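Local atomic coordinates of type III Pentaketide Synthase (Neurospora crassa, PDB entry 3EUO), a protein that probably catalyses the acyl transfers that build pentaketide products, as a fungal type III polyketide synthase of the chalcone and stilbene synthase family. Residues 87-92 / 170-175; 105-110 / 150-155; 194-199 / 252-257. One frame throughout, in Å; residues are numbered along the deposited sequence.

Interaction 1 (87-92 / 170-175); sequences EASRKA and LVLALE
In the thiolase fold of this synthase, helix 70-96 covers one face of the large mixed sheet, and Ser89 is where it meets strand 168-175, against the side chains of Leu170 and Leu172. The closest pair of CA atoms, Ser89 CA and Leu172 CA, is 7.1 Å apart, and the two leucines span that gap. Each holds its CG anti to its own backbone N (chi1 176° in Leu170, 175° in Leu172), a setting that carries the methyl groups up to the helix. Val171, between them, points its CB away, as alternation along a strand demands, so it belongs to the other face of the sheet.

Ser89 supplies the helix side of the contact through CB and OG. Its OG is turned back along its own helix (chi1 -63°) and is hydrogen-bonded to the carbonyl O of Ala85, one turn earlier. With that bond made inside the helix, the same atom sits among methyls in a buried, apolar setting. Leu127 of helix 119-127 touches both Ser89 and Leu170, closing off one flank of the contact. The Ser89 methylene joins in too, with CB 3.7 Å from Leu170 CD2 and 3.9 Å from Leu170 CD1. The hydroxyl itself lies between the two leucines, with Ser89 OG 3.5 Å from Leu170 CD2 and likewise 3.5 Å from Leu172 CD1.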
ATOM      1  N   GLU A  87       4.722 -17.903  -9.191  1.00 14.01           N
ATOM      2  CA  GLU A  87       5.727 -18.974  -9.090  1.00 14.67           C
ATOM      3  C   GLU A  87       6.647 -18.837  -7.868  1.00 14.53           C
ATOM      4  O   GLU A  87       6.946 -19.831  -7.196  1.00 14.61           O
ATOM      5  CB  GLU A  87       6.521 -19.086 -10.397  1.00 15.24           C
ATOM      6  CG  GLU A  87       7.632 -20.145 -10.398  1.00 17.98           C
ATOM      7  CD  GLU A  87       7.122 -21.584 -10.250  1.00 21.73           C
ATOM      8  OE1 GLU A  87       5.908 -21.841 -10.425  1.00 23.12           O
ATOM      9  OE2 GLU A  87       7.956 -22.467  -9.960  1.00 24.31           O
ATOM     10  N   ALA A  88       7.081 -17.607  -7.573  1.00 14.09           N
ATOM     11  CA  ALA A  88       7.897 -17.333  -6.386  1.00 13.73           C
ATOM     12  C   ALA A  88       7.138 -17.705  -5.109  1.00 13.95           C
ATOM     13  O   ALA A  88       7.684 -18.347  -4.215  1.00 13.89           O
ATOM     14  CB  ALA A  88       8.310 -15.863  -6.350  1.00 14.12           C
ATOM     15  N   SER A  89       5.873 -17.304  -5.047  1.00 13.55           N
ATOM     16  CA  SER A  89       5.009 -17.618  -3.914  1.00 13.68           C
ATOM     17  C   SER A  89       4.804 -19.122  -3.769  1.00 14.71           C
ATOM     18  O   SER A  89       4.807 -19.638  -2.649  1.00 14.22           O
ATOM     19  CB  SER A  89       3.659 -16.911  -4.058  1.00 13.56           C
ATOM     20  OG  SER A  89       3.824 -15.497  -4.052  1.00 12.33           O
ATOM     21  N   ARG A  90       4.615 -19.808  -4.900  1.00 14.92           N
ATOM     22  CA  ARG A  90       4.452 -21.262  -4.897  1.00 16.86           C
ATOM     23  C   ARG A  90       5.662 -21.968  -4.287  1.00 16.42           C
ATOM     24  O   ARG A  90       5.509 -22.907  -3.508  1.00 16.63           O
ATOM     25  CB  ARG A  90       4.220 -21.798  -6.310  1.00 16.57           C
ATOM     26  CG  ARG A  90       2.813 -21.590  -6.844  1.00 19.25           C
ATOM     27  CD  ARG A  90       2.581 -22.403  -8.137  1.00 20.00           C
ATOM     28  NE  ARG A  90       1.347 -22.013  -8.825  1.00 26.07           N
ATOM     29  CZ  ARG A  90       0.119 -22.382  -8.457  1.00 27.78           C
ATOM     30  NH1 ARG A  90      -0.069 -23.164  -7.396  1.00 29.33           N
ATOM     31  NH2 ARG A  90      -0.931 -21.964  -9.158  1.00 28.20           N
ATOM     32  N   LYS A  91       6.857 -21.520  -4.661  1.00 16.06           N
ATOM     33  CA  LYS A  91       8.090 -22.162  -4.203  1.00 16.18           C
ATOM     34  C   LYS A  91       8.350 -21.902  -2.727  1.00 15.94           C
ATOM     35  O   LYS A  91       8.818 -22.785  -2.007  1.00 15.98           O
ATOM     36  CB  LYS A  91       9.280 -21.728  -5.061  1.00 16.40           C
ATOM     37  CG  LYS A  91       9.198 -22.260  -6.495  1.00 15.91           C
ATOM     38  CD  LYS A  91      10.485 -22.048  -7.282  1.00 17.18           C
ATOM     39  CE  LYS A  91      10.636 -20.631  -7.781  1.00 15.92           C
ATOM     40  NZ  LYS A  91      11.810 -20.503  -8.721  1.00 17.02           N
ATOM     41  N   ALA A  92       8.044 -20.686  -2.282  1.00 15.43           N
ATOM     42  CA  ALA A  92       8.149 -20.340  -0.868  1.00 15.23           C
ATOM     43  C   ALA A  92       7.203 -21.208  -0.043  1.00 15.03           C
ATOM     44  O   ALA A  92       7.608 -21.776   0.966  1.00 15.22           O
ATOM     45  CB  ALA A  92       7.860 -18.858  -0.652  1.00 15.28           C
ATOM     46  N   LEU A 170       2.344 -14.855   3.667  1.00 11.76           N
ATOM     47  CA  LEU A 170       3.031 -14.760   2.392  1.00 11.64           C
ATOM     48  C   LEU A 170       3.522 -13.329   2.232  1.00 11.60           C
ATOM     49  O   LEU A 170       2.710 -12.404   2.116  1.00 12.08           O
ATOM     50  CB  LEU A 170       2.106 -15.144   1.224  1.00 11.39           C
ATOM     51  CG  LEU A 170       2.686 -15.006  -0.196  1.00 11.96           C
ATOM     52  CD1 LEU A 170       4.003 -15.773  -0.365  1.00 12.56           C
ATOM     53  CD2 LEU A 170       1.691 -15.458  -1.240  1.00 11.83           C
ATOM     54  N   VAL A 171       4.843 -13.160   2.220  1.00 11.57           N
ATOM     55  CA  VAL A 171       5.470 -11.847   2.022  1.00 11.30           C
ATOM     56  C   VAL A 171       6.046 -11.791   0.612  1.00 11.32           C
ATOM     57  O   VAL A 171       6.934 -12.571   0.271  1.00 11.63           O
ATOM     58  CB  VAL A 171       6.593 -11.571   3.040  1.00 11.46           C
ATOM     59  CG1 VAL A 171       6.936 -10.072   3.059  1.00 10.15           C
ATOM     60  CG2 VAL A 171       6.194 -12.042   4.442  1.00 11.27           C
ATOM     61  N   LEU A 172       5.559 -10.855  -0.199  1.00 11.28           N
ATOM     62  CA  LEU A 172       5.806 -10.909  -1.638  1.00 11.08           C
ATOM     63  C   LEU A 172       6.250  -9.569  -2.224  1.00 10.98           C
ATOM     64  O   LEU A 172       5.663  -8.537  -1.921  1.00 11.14           O
ATOM     65  CB  LEU A 172       4.539 -11.405  -2.365  1.00 11.11           C
ATOM     66  CG  LEU A 172       4.512 -11.427  -3.907  1.00 11.63           C
ATOM     67  CD1 LEU A 172       5.458 -12.486  -4.463  1.00 11.74           C
ATOM     68  CD2 LEU A 172       3.083 -11.641  -4.428  1.00 11.20           C
ATOM     69  N   ALA A 173       7.276  -9.608  -3.069  1.00 10.87           N
ATOM     70  CA  ALA A 173       7.693  -8.426  -3.833  1.00 10.78           C
ATOM     71  C   ALA A 173       7.739  -8.753  -5.314  1.00 11.43           C
ATOM     72  O   ALA A 173       8.276  -9.792  -5.715  1.00 11.61           O
ATOM     73  CB  ALA A 173       9.043  -7.931  -3.362  1.00 11.34           C
ATOM     74  N   LEU A 174       7.154  -7.879  -6.123  1.00 11.01           N
ATOM     75  CA  LEU A 174       7.221  -8.018  -7.570  1.00 10.80           C
ATOM     76  C   LEU A 174       7.527  -6.661  -8.181  1.00 10.95           C
ATOM     77  O   LEU A 174       6.848  -5.672  -7.889  1.00 10.65           O
ATOM     78  CB  LEU A 174       5.901  -8.583  -8.111  1.00 10.62           C
ATOM     79  CG  LEU A 174       5.615  -8.503  -9.617  1.00 10.79           C
ATOM     80  CD1 LEU A 174       6.604  -9.334 -10.446  1.00 11.48           C
ATOM     81  CD2 LEU A 174       4.185  -8.943  -9.899  1.00 10.76           C
ATOM     82  N   GLU A 175       8.544  -6.618  -9.039  1.00 11.13           N
ATOM     83  CA  GLU A 175       8.888  -5.383  -9.738  1.00 11.23           C
ATOM     84  C   GLU A 175       9.152  -5.680 -11.201  1.00 11.28           C
ATOM     85  O   GLU A 175       9.844  -6.644 -11.526  1.00 11.13           O
ATOM     86  CB  GLU A 175      10.108  -4.686  -9.114  1.00 11.15           C
ATOM     87  CG  GLU A 175       9.990  -4.386  -7.612  1.00 12.52           C
ATOM     88  CD  GLU A 175       9.035  -3.246  -7.262  1.00 13.71           C
ATOM     89  OE1 GLU A 175       8.361  -2.677  -8.155  1.00 12.37           O
ATOM     90  OE2 GLU A 175       8.957  -2.917  -6.058  1.00 12.50           O
TER

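Interaction 2 (105-110 / 150-155); sequences HMVSTT and LRTAAN
Val107 reaches from its strand with both methyls aimed at helix 145-162, one for each of two successive helix residues: CG1 goes to Thr152, CG2 to Ala153. The valine's first torsion sets this fork, placing CG1 anti to the backbone N (chi1 -178°) and CG2 anti to the carbonyl carbon. On the Ala153 side the fit is to a corner of the helix, since Val107 CG2 lies 4.1 Å from Ala153 CA and the same 4.1 Å from Ala153 CB. The alanine does not point its methyl straight at the valine; the bond to CB runs across the line of approach, and the methyl also touches Val171 on the adjoining strand 168-175. The small alanine lets the chains come close, with Val107 CA and Ala153 CA 6.3 Å apart.

This is the helix that begins just after Cys143, which is oxidised to 3-sulfinoalanine in the crystal, and in the thiolase fold it belongs to the buried central helical layer between the two halves of the beta structure. Strand 105-109 packs on one side of it through Val107, while Met106 turns its CB away, to the side where helix 119-127 packs.

Thr152 meets the valine with its carbon side. Val107 CG1 is 4.3 Å from Thr152 CB and equally 4.3 Å from Thr152 CG2, whereas the hydroxyl, hydrogen-bonded to Ala148 O within the helix, is set farther off. The same helix also reaches the dimer partner: Thr152, besides meeting Val107, packs on Val136 of the second subunit, and Arg151 forms a salt bridge with Glu134 of that subunit.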
ATOM      1  N   HIS A 105      -2.299 -14.328   6.184  1.00 13.39           N
ATOM      2  CA  HIS A 105      -2.125 -12.946   5.745  1.00 12.80           C
ATOM      3  C   HIS A 105      -1.241 -12.962   4.505  1.00 12.33           C
ATOM      4  O   HIS A 105      -0.490 -13.917   4.271  1.00 12.44           O
ATOM      5  CB  HIS A 105      -1.362 -12.088   6.768  1.00 12.96           C
ATOM      6  CG  HIS A 105      -1.918 -12.071   8.161  1.00 13.63           C
ATOM      7  ND1 HIS A 105      -1.929 -13.181   8.981  1.00 15.33           N
ATOM      8  CD2 HIS A 105      -2.367 -11.044   8.919  1.00 14.69           C
ATOM      9  CE1 HIS A 105      -2.413 -12.847  10.165  1.00 15.65           C
ATOM     10  NE2 HIS A 105      -2.676 -11.552  10.158  1.00 15.16           N
ATOM     11  N   MET A 106      -1.297 -11.875   3.742  1.00 11.89           N
ATOM     12  CA  MET A 106      -0.397 -11.640   2.622  1.00 10.88           C
ATOM     13  C   MET A 106       0.080 -10.195   2.754  1.00 11.10           C
ATOM     14  O   MET A 106      -0.734  -9.298   2.962  1.00 11.48           O
ATOM     15  CB  MET A 106      -1.142 -11.859   1.299  1.00 11.21           C
ATOM     16  CG  MET A 106      -0.306 -11.757   0.030  1.00 12.37           C
ATOM     17  SD  MET A 106      -1.334 -12.206  -1.413  1.00  7.38           S
ATOM     18  CE  MET A 106      -0.962 -13.926  -1.622  1.00 18.15           C
ATOM     19  N   VAL A 107       1.391  -9.975   2.702  1.00 11.10           N
ATOM     20  CA  VAL A 107       1.931  -8.604   2.662  1.00 11.20           C
ATOM     21  C   VAL A 107       2.748  -8.479   1.388  1.00 11.80           C
ATOM     22  O   VAL A 107       3.785  -9.129   1.256  1.00 12.23           O
ATOM     23  CB  VAL A 107       2.813  -8.247   3.889  1.00 11.29           C
ATOM     24  CG1 VAL A 107       3.303  -6.799   3.792  1.00 11.77           C
ATOM     25  CG2 VAL A 107       2.045  -8.440   5.191  1.00 10.79           C
ATOM     26  N   SER A 108       2.276  -7.650   0.461  1.00 11.30           N
ATOM     27  CA  SER A 108       2.879  -7.532  -0.867  1.00 11.73           C
ATOM     28  C   SER A 108       3.385  -6.130  -1.106  1.00 11.15           C
ATOM     29  O   SER A 108       2.896  -5.178  -0.509  1.00 11.14           O
ATOM     30  CB  SER A 108       1.867  -7.890  -1.965  1.00 11.43           C
ATOM     31  OG  SER A 108       1.330  -9.187  -1.752  1.00 12.88           O
ATOM     32  N   THR A 109       4.355  -6.005  -2.000  1.00 11.68           N
ATOM     33  CA  THR A 109       4.855  -4.685  -2.360  1.00 11.69           C
ATOM     34  C   THR A 109       5.175  -4.613  -3.848  1.00 11.61           C
ATOM     35  O   THR A 109       5.495  -5.626  -4.479  1.00 11.99           O
ATOM     36  CB  THR A 109       6.067  -4.284  -1.478  1.00 12.12           C
ATOM     37  OG1 THR A 109       6.394  -2.901  -1.680  1.00 13.23           O
ATOM     38  CG2 THR A 109       7.274  -5.152  -1.757  1.00 12.35           C
ATOM     39  N   THR A 110       5.036  -3.413  -4.401  1.00 11.20           N
ATOM     40  CA  THR A 110       5.540  -3.071  -5.732  1.00 10.66           C
ATOM     41  C   THR A 110       5.553  -1.557  -5.868  1.00 11.00           C
ATOM     42  O   THR A 110       4.738  -0.881  -5.252  1.00 11.16           O
ATOM     43  CB  THR A 110       4.699  -3.692  -6.882  1.00 10.52           C
ATOM     44  OG1 THR A 110       5.368  -3.468  -8.134  1.00 11.23           O
ATOM     45  CG2 THR A 110       3.280  -3.096  -6.941  1.00 10.76           C
ATOM     46  N   LEU A 150       8.550  -7.375   5.153  1.00 11.96           N
ATOM     47  CA  LEU A 150       8.941  -8.343   6.173  1.00 12.12           C
ATOM     48  C   LEU A 150       8.638  -7.851   7.598  1.00 12.03           C
ATOM     49  O   LEU A 150       8.113  -8.606   8.413  1.00 11.90           O
ATOM     50  CB  LEU A 150      10.427  -8.720   6.047  1.00 12.39           C
ATOM     51  CG  LEU A 150      10.904  -9.861   6.951  1.00 12.84           C
ATOM     52  CD1 LEU A 150      10.245 -11.199   6.589  1.00 12.21           C
ATOM     53  CD2 LEU A 150      12.422  -9.969   6.915  1.00 12.14           C
ATOM     54  N   ARG A 151       8.975  -6.592   7.876  1.00 12.12           N
ATOM     55  CA  ARG A 151       8.766  -6.004   9.199  1.00 12.81           C
ATOM     56  C   ARG A 151       7.273  -5.856   9.496  1.00 13.00           C
ATOM     57  O   ARG A 151       6.813  -6.112  10.622  1.00 12.65           O
ATOM     58  CB  ARG A 151       9.482  -4.648   9.279  1.00 13.12           C
ATOM     59  CG  ARG A 151       9.237  -3.859  10.572  1.00 13.35           C
ATOM     60  CD  ARG A 151      10.050  -2.552  10.618  1.00 13.66           C
ATOM     61  NE  ARG A 151       9.924  -1.778   9.385  1.00 14.90           N
ATOM     62  CZ  ARG A 151       8.839  -1.088   9.041  1.00 15.77           C
ATOM     63  NH1 ARG A 151       7.781  -1.065   9.846  1.00 15.36           N
ATOM     64  NH2 ARG A 151       8.810  -0.426   7.886  1.00 16.51           N
ATOM     65  N   THR A 152       6.518  -5.440   8.483  1.00 12.59           N
ATOM     66  CA  THR A 152       5.069  -5.335   8.604  1.00 12.53           C
ATOM     67  C   THR A 152       4.479  -6.717   8.896  1.00 12.38           C
ATOM     68  O   THR A 152       3.688  -6.859   9.819  1.00 12.39           O
ATOM     69  CB  THR A 152       4.438  -4.730   7.346  1.00 12.52           C
ATOM     70  OG1 THR A 152       4.989  -3.422   7.135  1.00 12.85           O
ATOM     71  CG2 THR A 152       2.916  -4.615   7.502  1.00 12.62           C
ATOM     72  N   ALA A 153       4.895  -7.722   8.126  1.00 12.45           N
ATOM     73  CA  ALA A 153       4.509  -9.112   8.384  1.00 12.21           C
ATOM     74  C   ALA A 153       4.842  -9.572   9.809  1.00 12.37           C
ATOM     75  O   ALA A 153       4.058 -10.296  10.419  1.00 11.75           O
ATOM     76  CB  ALA A 153       5.141 -10.046   7.372  1.00 12.29           C
ATOM     77  N   ALA A 154       6.003  -9.162  10.329  1.00 12.18           N
ATOM     78  CA  ALA A 154       6.401  -9.522  11.693  1.00 12.39           C
ATOM     79  C   ALA A 154       5.411  -8.966  12.711  1.00 12.03           C
ATOM     80  O   ALA A 154       4.971  -9.681  13.611  1.00 12.55           O
ATOM     81  CB  ALA A 154       7.819  -9.030  11.996  1.00 11.96           C
ATOM     82  N   ASN A 155       5.050  -7.694  12.557  1.00 12.33           N
ATOM     83  CA  ASN A 155       4.061  -7.068  13.437  1.00 12.56           C
ATOM     84  C   ASN A 155       2.702  -7.775  13.350  1.00 12.70           C
ATOM     85  O   ASN A 155       2.047  -8.004  14.365  1.00 12.70           O
ATOM     86  CB  ASN A 155       3.900  -5.581  13.098  1.00 12.63           C
ATOM     87  CG  ASN A 155       5.137  -4.757  13.436  1.00 13.99           C
ATOM     88  OD1 ASN A 155       5.917  -5.114  14.321  1.00 15.08           O
ATOM     89  ND2 ASN A 155       5.296  -3.622  12.753  1.00 14.32           N
TER

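Interaction 3 (194-199 / 252-257); sequences TRIGIA and VVLSPR
Arg195 brings its guanidinium against the backbone of Val252, on the second strand of the two-stranded antiparallel hairpin 241-246/249-254. The arginine chain is bent at chi3 (61°), which carries its end round to the strand. Arg195 NH2 donates to Val252 O at 2.9 Å, but the bond is weak, with an N-H...O angle of 122°, and the carbonyl meets the guanidinium obliquely. A water in the guanidinium plane, at its edge, strengthens the link: it accepts from Arg195 NH1 at 3.0 Å and donates to Val252 O at 2.7 Å, so that this oxygen is gripped twice.

Acidic neighbours hold the guanidinium in place, Glu193 through NH1 and Glu184 through NE. Glu184 also takes a weak hydrogen bond from Val252 N, which ties helix 181-191 to both partners.

Beyond this polar patch the contact becomes apolar, and Leu254 is exposed. The side chains of Ile196 and Leu254 cross at about a right angle. Ile196 holds CG1 between its backbone N and carbonyl carbon (chi1 73°), which brings this branch to the leucine: Leu254 CD2 lies 3.8 Å from Ile196 CG1 and 4.0 Å from Ile196 CD1.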
ATOM      1  N   THR A 194      21.352  13.283 -16.894  1.00 17.52           N
ATOM      2  CA  THR A 194      22.008  11.990 -16.810  1.00 17.58           C
ATOM      3  C   THR A 194      21.212  11.115 -15.847  1.00 17.09           C
ATOM      4  O   THR A 194      21.436  11.132 -14.633  1.00 17.45           O
ATOM      5  CB  THR A 194      23.478  12.130 -16.380  1.00 17.97           C
ATOM      6  OG1 THR A 194      23.538  12.734 -15.085  1.00 22.31           O
ATOM      7  CG2 THR A 194      24.214  13.025 -17.341  1.00 16.75           C
ATOM      8  N   ARG A 195      20.257  10.385 -16.410  1.00 15.69           N
ATOM      9  CA  ARG A 195      19.368   9.511 -15.660  1.00 14.94           C
ATOM     10  C   ARG A 195      19.880   8.085 -15.773  1.00 14.53           C
ATOM     11  O   ARG A 195      19.810   7.481 -16.841  1.00 14.64           O
ATOM     12  CB  ARG A 195      17.950   9.597 -16.231  1.00 14.65           C
ATOM     13  CG  ARG A 195      17.412  11.013 -16.294  1.00 14.21           C
ATOM     14  CD  ARG A 195      16.041  11.056 -16.947  1.00 13.35           C
ATOM     15  NE  ARG A 195      15.060  10.277 -16.194  1.00 12.57           N
ATOM     16  CZ  ARG A 195      14.391  10.726 -15.131  1.00 13.47           C
ATOM     17  NH1 ARG A 195      14.573  11.967 -14.688  1.00 13.31           N
ATOM     18  NH2 ARG A 195      13.518   9.933 -14.520  1.00 13.11           N
ATOM     19  N   ILE A 196      20.387   7.546 -14.666  1.00 14.44           N
ATOM     20  CA  ILE A 196      21.095   6.259 -14.705  1.00 14.28           C
ATOM     21  C   ILE A 196      20.238   5.026 -14.402  1.00 14.07           C
ATOM     22  O   ILE A 196      20.749   3.905 -14.414  1.00 14.16           O
ATOM     23  CB  ILE A 196      22.352   6.268 -13.797  1.00 14.41           C
ATOM     24  CG1 ILE A 196      21.959   6.214 -12.310  1.00 14.49           C
ATOM     25  CG2 ILE A 196      23.230   7.491 -14.100  1.00 15.24           C
ATOM     26  CD1 ILE A 196      23.101   5.781 -11.396  1.00 17.18           C
ATOM     27  N   GLY A 197      18.945   5.229 -14.143  1.00 14.25           N
ATOM     28  CA  GLY A 197      18.026   4.134 -13.823  1.00 14.52           C
ATOM     29  C   GLY A 197      18.071   2.973 -14.806  1.00 14.77           C
ATOM     30  O   GLY A 197      18.078   1.811 -14.396  1.00 15.36           O
ATOM     31  N   ILE A 198      18.129   3.278 -16.100  1.00 14.70           N
ATOM     32  CA  ILE A 198      18.141   2.225 -17.126  1.00 14.43           C
ATOM     33  C   ILE A 198      19.420   1.383 -17.143  1.00 14.46           C
ATOM     34  O   ILE A 198      19.445   0.314 -17.750  1.00 15.18           O
ATOM     35  CB  ILE A 198      17.824   2.759 -18.554  1.00 14.81           C
ATOM     36  CG1 ILE A 198      18.818   3.849 -18.978  1.00 14.38           C
ATOM     37  CG2 ILE A 198      16.383   3.223 -18.608  1.00 13.89           C
ATOM     38  CD1 ILE A 198      18.780   4.181 -20.486  1.00 14.94           C
ATOM     39  N   ALA A 199      20.464   1.861 -16.470  1.00 14.33           N
ATOM     40  CA  ALA A 199      21.705   1.095 -16.291  1.00 13.69           C
ATOM     41  C   ALA A 199      21.607   0.095 -15.133  1.00 13.86           C
ATOM     42  O   ALA A 199      22.426  -0.829 -15.014  1.00 13.55           O
ATOM     43  CB  ALA A 199      22.870   2.048 -16.045  1.00 14.15           C
ATOM     44  N   VAL A 252      12.112   8.038 -12.367  1.00 13.85           N
ATOM     45  CA  VAL A 252      13.098   7.923 -11.292  1.00 14.86           C
ATOM     46  C   VAL A 252      13.584   9.301 -10.835  1.00 15.31           C
ATOM     47  O   VAL A 252      13.863  10.164 -11.660  1.00 15.28           O
ATOM     48  CB  VAL A 252      14.312   7.087 -11.749  1.00 15.32           C
ATOM     49  CG1 VAL A 252      15.413   7.113 -10.700  1.00 15.12           C
ATOM     50  CG2 VAL A 252      13.894   5.648 -12.033  1.00 15.50           C
ATOM     51  N   VAL A 253      13.649   9.504  -9.519  1.00 15.37           N
ATOM     52  CA  VAL A 253      14.342  10.655  -8.936  1.00 16.27           C
ATOM     53  C   VAL A 253      15.562  10.084  -8.216  1.00 16.98           C
ATOM     54  O   VAL A 253      15.440   9.156  -7.415  1.00 16.45           O
ATOM     55  CB  VAL A 253      13.443  11.461  -7.948  1.00 16.36           C
ATOM     56  CG1 VAL A 253      14.236  12.589  -7.275  1.00 16.06           C
ATOM     57  CG2 VAL A 253      12.228  12.038  -8.675  1.00 16.62           C
ATOM     58  N   LEU A 254      16.740  10.618  -8.531  1.00 17.75           N
ATOM     59  CA  LEU A 254      17.985  10.113  -7.969  1.00 18.99           C
ATOM     60  C   LEU A 254      19.051  11.209  -7.971  1.00 19.37           C
ATOM     61  O   LEU A 254      19.474  11.688  -9.030  1.00 19.71           O
ATOM     62  CB  LEU A 254      18.454   8.870  -8.738  1.00 18.90           C
ATOM     63  CG  LEU A 254      19.744   8.138  -8.355  1.00 20.34           C
ATOM     64  CD1 LEU A 254      19.775   7.725  -6.877  1.00 20.56           C
ATOM     65  CD2 LEU A 254      19.911   6.923  -9.246  1.00 20.10           C
ATOM     66  N   SER A 255      19.466  11.611  -6.778  1.00 19.91           N
ATOM     67  CA  SER A 255      20.443  12.683  -6.630  1.00 20.56           C
ATOM     68  C   SER A 255      21.817  12.083  -6.383  1.00 21.18           C
ATOM     69  O   SER A 255      21.923  10.905  -6.015  1.00 20.79           O
ATOM     70  CB  SER A 255      20.067  13.600  -5.469  1.00 20.86           C
ATOM     71  OG  SER A 255      20.565  13.087  -4.250  1.00 20.60           O
ATOM     72  N   PRO A 256      22.880  12.887  -6.594  1.00 21.77           N
ATOM     73  CA  PRO A 256      24.230  12.421  -6.262  1.00 22.38           C
ATOM     74  C   PRO A 256      24.458  12.226  -4.760  1.00 22.64           C
ATOM     75  O   PRO A 256      25.436  11.590  -4.375  1.00 23.46           O
ATOM     76  CB  PRO A 256      25.137  13.525  -6.817  1.00 22.38           C
ATOM     77  CG  PRO A 256      24.280  14.713  -6.957  1.00 22.28           C
ATOM     78  CD  PRO A 256      22.885  14.234  -7.195  1.00 21.70           C
ATOM     79  N   ARG A 257      23.557  12.748  -3.930  1.00 22.65           N
ATOM     80  CA  ARG A 257      23.683  12.637  -2.467  1.00 22.45           C
ATOM     81  C   ARG A 257      23.450  11.226  -1.920  1.00 21.98           C
ATOM     82  O   ARG A 257      23.949  10.888  -0.845  1.00 21.45           O
ATOM     83  CB  ARG A 257      22.710  13.582  -1.759  1.00 22.45           C
ATOM     84  CG  ARG A 257      22.767  15.039  -2.187  1.00 24.47           C
ATOM     85  CD  ARG A 257      21.652  15.816  -1.502  1.00 26.84           C
ATOM     86  NE  ARG A 257      22.047  16.278  -0.180  1.00 28.86           N
ATOM     87  CZ  ARG A 257      21.250  16.352   0.885  1.00 27.27           C
ATOM     88  NH1 ARG A 257      19.975  15.961   0.840  1.00 24.72           N
ATOM     89  NH2 ARG A 257      21.753  16.804   2.020  1.00 27.27           N
TER
HETATM   90  O   HOH W   1      12.890  12.619 -12.271  1.00 20.74           O

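Interactions 1 and 2 have centres 12 Å apart and share the large mixed sheet, in which strands 105-109 and 168-175 are parallel neighbours. Helix 70-96 lies against one face and helix 145-162 against the other, so together the two contacts make a helix-sheet-helix sandwich. Along the chain 87-92 comes first, then 105-110, 150-155 and 170-175, which puts both segments of interaction 2 between those of interaction 1. The backbone bond Leu170 O to Val107 N stitches them directly. Interaction 3 follows in sequence and lies about 28 Å from either centre, across the centre of the chain, where it joins the N-terminal and C-terminal family regions at the surface.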